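Long-range contact in tripeptidase (Staphylococcus aureus subsp. aureus, PDB 3RZA), which probably hydrolyses tripeptides as a metal-dependent peptidase of the M20/M25/M40 family, binding zinc and calcium ions: residues 140-151 and 381-392. Sequence-based numbering, arbitrary orientation. Where two conformers were deposited one is given.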
loop_
_atom_site.group_PDB
_atom_site.type_symbol
_atom_site.label_atom_id
_atom_site.label_comp_id
_atom_site.label_asym_id
_atom_site.label_seq_id
_atom_site.Cartn_x
_atom_site.Cartn_y
_atom_site.Cartn_z
ATOM N N VAL A 140 -4.696 30.777 36.266
ATOM C CA VAL A 140 -4.795 30.402 37.693
ATOM C C VAL A 140 -3.609 30.939 38.512
ATOM O O VAL A 140 -3.812 31.507 39.597
ATOM C CB VAL A 140 -4.958 28.846 37.890
ATOM C CG1 VAL A 140 -4.689 28.425 39.349
ATOM C CG2 VAL A 140 -6.333 28.418 37.476
ATOM N N LEU A 141 -2.394 30.811 37.966
ATOM C CA LEU A 141 -1.192 31.345 38.634
ATOM C C LEU A 141 -1.292 32.844 38.821
ATOM O O LEU A 141 -0.986 33.343 39.906
ATOM C CB LEU A 141 0.104 30.991 37.868
ATOM C CG LEU A 141 0.623 29.575 38.086
ATOM C CD1 LEU A 141 1.678 29.227 37.058
ATOM C CD2 LEU A 141 1.176 29.385 39.540
ATOM N N GLN A 142 -1.775 33.537 37.784
ATOM C CA GLN A 142 -1.943 34.991 37.844
ATOM C C GLN A 142 -3.012 35.419 38.865
ATOM O O GLN A 142 -2.833 36.408 39.528
ATOM C CB GLN A 142 -2.244 35.579 36.455
ATOM C CG GLN A 142 -2.009 37.085 36.374
ATOM C CD GLN A 142 -1.605 37.563 34.972
ATOM O OE1 GLN A 142 -1.354 36.762 34.070
ATOM N NE2 GLN A 142 -1.554 38.876 34.795
ATOM N N VAL A 143 -4.110 34.652 38.993
ATOM C CA VAL A 143 -5.139 34.904 40.044
ATOM C C VAL A 143 -4.587 34.658 41.460
ATOM O O VAL A 143 -4.867 35.417 42.379
ATOM C CB VAL A 143 -6.421 34.027 39.831
ATOM C CG1 VAL A 143 -7.387 34.131 41.031
ATOM C CG2 VAL A 143 -7.140 34.421 38.556
ATOM N N ILE A 144 -3.835 33.575 41.631
ATOM C CA ILE A 144 -3.173 33.275 42.917
ATOM C C ILE A 144 -2.203 34.397 43.350
ATOM O O ILE A 144 -2.276 34.879 44.503
ATOM C CB ILE A 144 -2.444 31.909 42.874
ATOM C CG1 ILE A 144 -3.474 30.771 42.877
ATOM C CG2 ILE A 144 -1.480 31.763 44.074
ATOM C CD1 ILE A 144 -2.912 29.392 42.482
ATOM N N LYS A 145 -1.362 34.837 42.411
ATOM C CA LYS A 145 -0.446 35.958 42.625
ATOM C C LYS A 145 -1.181 37.240 43.025
ATOM O O LYS A 145 -0.924 37.799 44.082
ATOM C CB LYS A 145 0.390 36.214 41.359
ATOM C CG LYS A 145 1.492 37.268 41.524
ATOM C CD LYS A 145 2.475 37.249 40.352
ATOM C CE LYS A 145 3.556 38.331 40.506
ATOM N NZ LYS A 145 4.126 38.744 39.205
ATOM N N GLU A 146 -2.129 37.664 42.203
ATOM C CA GLU A 146 -2.745 38.986 42.369
ATOM C C GLU A 146 -3.752 39.069 43.536
ATOM O O GLU A 146 -3.982 40.163 44.060
ATOM C CB GLU A 146 -3.374 39.450 41.042
ATOM C CG GLU A 146 -4.788 38.911 40.747
ATOM C CD GLU A 146 -5.198 39.049 39.280
ATOM O OE1 GLU A 146 -4.483 39.728 38.498
ATOM O OE2 GLU A 146 -6.244 38.470 38.897
ATOM N N GLN A 147 -4.346 37.929 43.921
ATOM C CA GLN A 147 -5.241 37.845 45.088
ATOM C C GLN A 147 -4.616 37.275 46.378
ATOM O O GLN A 147 -5.267 37.326 47.417
ATOM C CB GLN A 147 -6.501 37.060 44.729
ATOM C CG GLN A 147 -7.270 37.670 43.554
ATOM C CD GLN A 147 -8.774 37.527 43.687
ATOM O OE1 GLN A 147 -9.409 36.882 42.860
ATOM N NE2 GLN A 147 -9.356 38.143 44.725
ATOM N N GLN A 148 -3.359 36.819 46.321
ATOM C CA GLN A 148 -2.617 36.297 47.478
ATOM C C GLN A 148 -3.312 35.092 48.116
ATOM O O GLN A 148 -3.431 35.014 49.332
ATOM C CB GLN A 148 -2.368 37.397 48.524
ATOM N N ILE A 149 -3.790 34.173 47.274
ATOM C CA ILE A 149 -4.570 33.016 47.732
ATOM C C ILE A 149 -3.560 32.036 48.337
ATOM O O ILE A 149 -2.585 31.711 47.671
ATOM C CB ILE A 149 -5.318 32.338 46.571
ATOM C CG1 ILE A 149 -6.381 33.278 46.008
ATOM C CG2 ILE A 149 -5.999 31.046 47.029
ATOM C CD1 ILE A 149 -6.925 32.813 44.715
ATOM N N PRO A 150 -3.751 31.605 49.605
ATOM C CA PRO A 150 -2.778 30.624 50.143
ATOM C C PRO A 150 -2.848 29.260 49.427
ATOM O O PRO A 150 -3.897 28.863 48.970
ATOM C CB PRO A 150 -3.187 30.487 51.622
ATOM C CG PRO A 150 -4.082 31.662 51.898
ATOM C CD PRO A 150 -4.777 31.944 50.609
ATOM N N HIS A 151 -1.718 28.585 49.314
ATOM C CA HIS A 151 -1.652 27.289 48.645
ATOM C C HIS A 151 -0.481 26.478 49.187
ATOM O O HIS A 151 0.483 27.038 49.723
ATOM C CB HIS A 151 -1.486 27.487 47.137
ATOM C CG HIS A 151 -0.354 28.398 46.787
ATOM N ND1 HIS A 151 0.963 27.986 46.762
ATOM C CD2 HIS A 151 -0.334 29.723 46.527
ATOM C CE1 HIS A 151 1.735 29.017 46.479
ATOM N NE2 HIS A 151 0.971 30.076 46.307
ATOM N N ALA A 381 -10.309 26.661 34.035
ATOM C CA ALA A 381 -9.510 27.579 34.865
ATOM C C ALA A 381 -10.084 27.726 36.285
ATOM O O ALA A 381 -9.340 27.656 37.269
ATOM C CB ALA A 381 -9.397 28.949 34.185
ATOM N N SER A 382 -11.405 27.868 36.393
ATOM C CA SER A 382 -12.068 27.896 37.718
ATOM C C SER A 382 -11.894 26.573 38.479
ATOM O O SER A 382 -11.685 26.598 39.693
ATOM C CB SER A 382 -13.543 28.233 37.567
ATOM O OG SER A 382 -13.667 29.502 36.961
ATOM N N GLN A 383 -11.928 25.434 37.752
ATOM C CA GLN A 383 -11.747 24.115 38.373
ATOM C C GLN A 383 -10.324 23.898 38.879
ATOM O O GLN A 383 -10.148 23.454 39.987
ATOM C CB GLN A 383 -12.104 22.977 37.429
ATOM C CG GLN A 383 -12.340 21.642 38.173
ATOM C CD GLN A 383 -12.370 20.440 37.287
ATOM O OE1 GLN A 383 -12.101 20.515 36.071
ATOM N NE2 GLN A 383 -12.692 19.290 37.891
ATOM N N VAL A 384 -9.325 24.195 38.058
ATOM C CA VAL A 384 -7.922 24.102 38.498
ATOM C C VAL A 384 -7.680 24.978 39.757
ATOM O O VAL A 384 -7.010 24.524 40.706
ATOM C CB VAL A 384 -6.925 24.503 37.399
ATOM C CG1 VAL A 384 -5.494 24.435 37.926
ATOM C CG2 VAL A 384 -7.084 23.614 36.133
ATOM N N LEU A 385 -8.246 26.200 39.775
ATOM C CA LEU A 385 -8.160 27.065 40.953
ATOM C C LEU A 385 -8.827 26.416 42.196
ATOM O O LEU A 385 -8.292 26.494 43.298
ATOM C CB LEU A 385 -8.781 28.448 40.679
ATOM C CG LEU A 385 -8.814 29.415 41.881
ATOM C CD1 LEU A 385 -7.384 29.622 42.437
ATOM C CD2 LEU A 385 -9.451 30.714 41.493
ATOM N N GLU A 386 -10.000 25.810 41.995
ATOM C CA GLU A 386 -10.743 25.188 43.077
ATOM C C GLU A 386 -9.992 23.988 43.652
ATOM O O GLU A 386 -9.949 23.822 44.870
ATOM C CB GLU A 386 -12.123 24.774 42.581
ATOM C CG GLU A 386 -13.096 24.367 43.647
ATOM C CD GLU A 386 -13.475 25.485 44.608
ATOM O OE1 GLU A 386 -13.389 26.679 44.249
ATOM O OE2 GLU A 386 -13.870 25.151 45.732
ATOM N N ILE A 387 -9.374 23.190 42.777
ATOM C CA ILE A 387 -8.536 22.036 43.192
ATOM C C ILE A 387 -7.356 22.462 44.069
ATOM O O ILE A 387 -7.086 21.827 45.082
ATOM C CB ILE A 387 -8.006 21.232 41.947
ATOM C CG1 ILE A 387 -9.149 20.456 41.296
ATOM C CG2 ILE A 387 -6.841 20.291 42.342
ATOM C CD1 ILE A 387 -8.813 19.831 39.958
ATOM N N ILE A 388 -6.670 23.538 43.676
ATOM C CA ILE A 388 -5.588 24.118 44.492
ATOM C C ILE A 388 -6.094 24.578 45.880
ATOM O O ILE A 388 -5.406 24.343 46.896
ATOM C CB ILE A 388 -4.877 25.295 43.764
ATOM C CG1 ILE A 388 -3.997 24.765 42.636
ATOM C CG2 ILE A 388 -4.013 26.119 44.726
ATOM C CD1 ILE A 388 -3.526 25.863 41.663
ATOM N N LYS A 389 -7.290 25.200 45.912
ATOM C CA LYS A 389 -7.914 25.642 47.183
ATOM C C LYS A 389 -8.310 24.467 48.078
ATOM O O LYS A 389 -8.133 24.540 49.297
ATOM C CB LYS A 389 -9.156 26.536 46.934
ATOM C CG LYS A 389 -8.857 27.967 46.442
ATOM C CD LYS A 389 -10.160 28.742 46.153
ATOM C CE LYS A 389 -9.945 30.238 46.239
ATOM N NZ LYS A 389 -11.167 31.041 45.882
ATOM N N ILE A 390 -8.870 23.406 47.473
ATOM C CA ILE A 390 -9.311 22.220 48.224
ATOM C C ILE A 390 -8.102 21.475 48.832
ATOM O O ILE A 390 -8.137 21.092 50.001
ATOM C CB ILE A 390 -10.167 21.256 47.347
ATOM C CG1 ILE A 390 -11.532 21.890 47.018
ATOM C CG2 ILE A 390 -10.393 19.915 48.075
ATOM C CD1 ILE A 390 -12.217 21.308 45.748
ATOM N N VAL A 391 -7.050 21.300 48.030
ATOM C CA VAL A 391 -5.767 20.748 48.501
ATOM C C VAL A 391 -5.187 21.588 49.664
ATOM O O VAL A 391 -4.689 21.025 50.648
ATOM C CB VAL A 391 -4.721 20.622 47.324
ATOM C CG1 VAL A 391 -3.332 20.231 47.844
ATOM C CG2 VAL A 391 -5.199 19.593 46.277
ATOM N N ALA A 392 -5.305 22.924 49.560
ATOM C CA ALA A 392 -4.797 23.841 50.595
ATOM C C ALA A 392 -5.529 23.737 51.954
ATOM O O ALA A 392 -4.936 24.068 52.971
ATOM C CB ALA A 392 -4.819 25.302 50.083
#
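V140 seats its branched side chain among A381, V384, L385 and I388, a knob-into-hole fit where helices 128-147 and 374-393 come together. The short helical segments cross at -54°, with axes 10.1 Å apart at their closest. V140 uses both methyls: CG2 presses on the turn of the partner helix, 3.1 Å from A381 O, a tight approach to a carbonyl already taken by L385 N within its own helix. Its CG1, anti to the backbone N (chi1 165°), meets I388 CD1 tip to tip at 3.6 Å.

Around this knob the packing is aliphatic. The side chain of L385 crosses that of V143 at about a right angle, CD2 meeting V143 CG1, while CD1 lies 4.1 Å from I144 CG1 and 3.9 Å from I149 CD1. I144 also extends CD1 to within 3.7 Å of I388 CD1, so that I388 touches both V140 and I144.

Beyond the helix end, where Q148 takes a positive phi, the chain bends back toward the second helix. I149 CG2 rests against the aliphatic part of K389, 4.1 Å from CE. H151 offers CB, not its ring, to I388 CG2, and A392 CB packs 3.8 Å from P150 O. The backbone of H151 is tied to T84, and on the other helix V384 and I388 reach strand 93-98, placing the contact beside the central sheet. Helix 128-147 carries D129, a ligand of the zinc ion and of one calcium ion, near its start.

With mostly hydrocarbon contacts, two methyls resting on backbone carbonyl oxygens, and no polar bond between the segments, this contact rests on shape and buried hydrocarbon, depending on close fit rather than directional bonding.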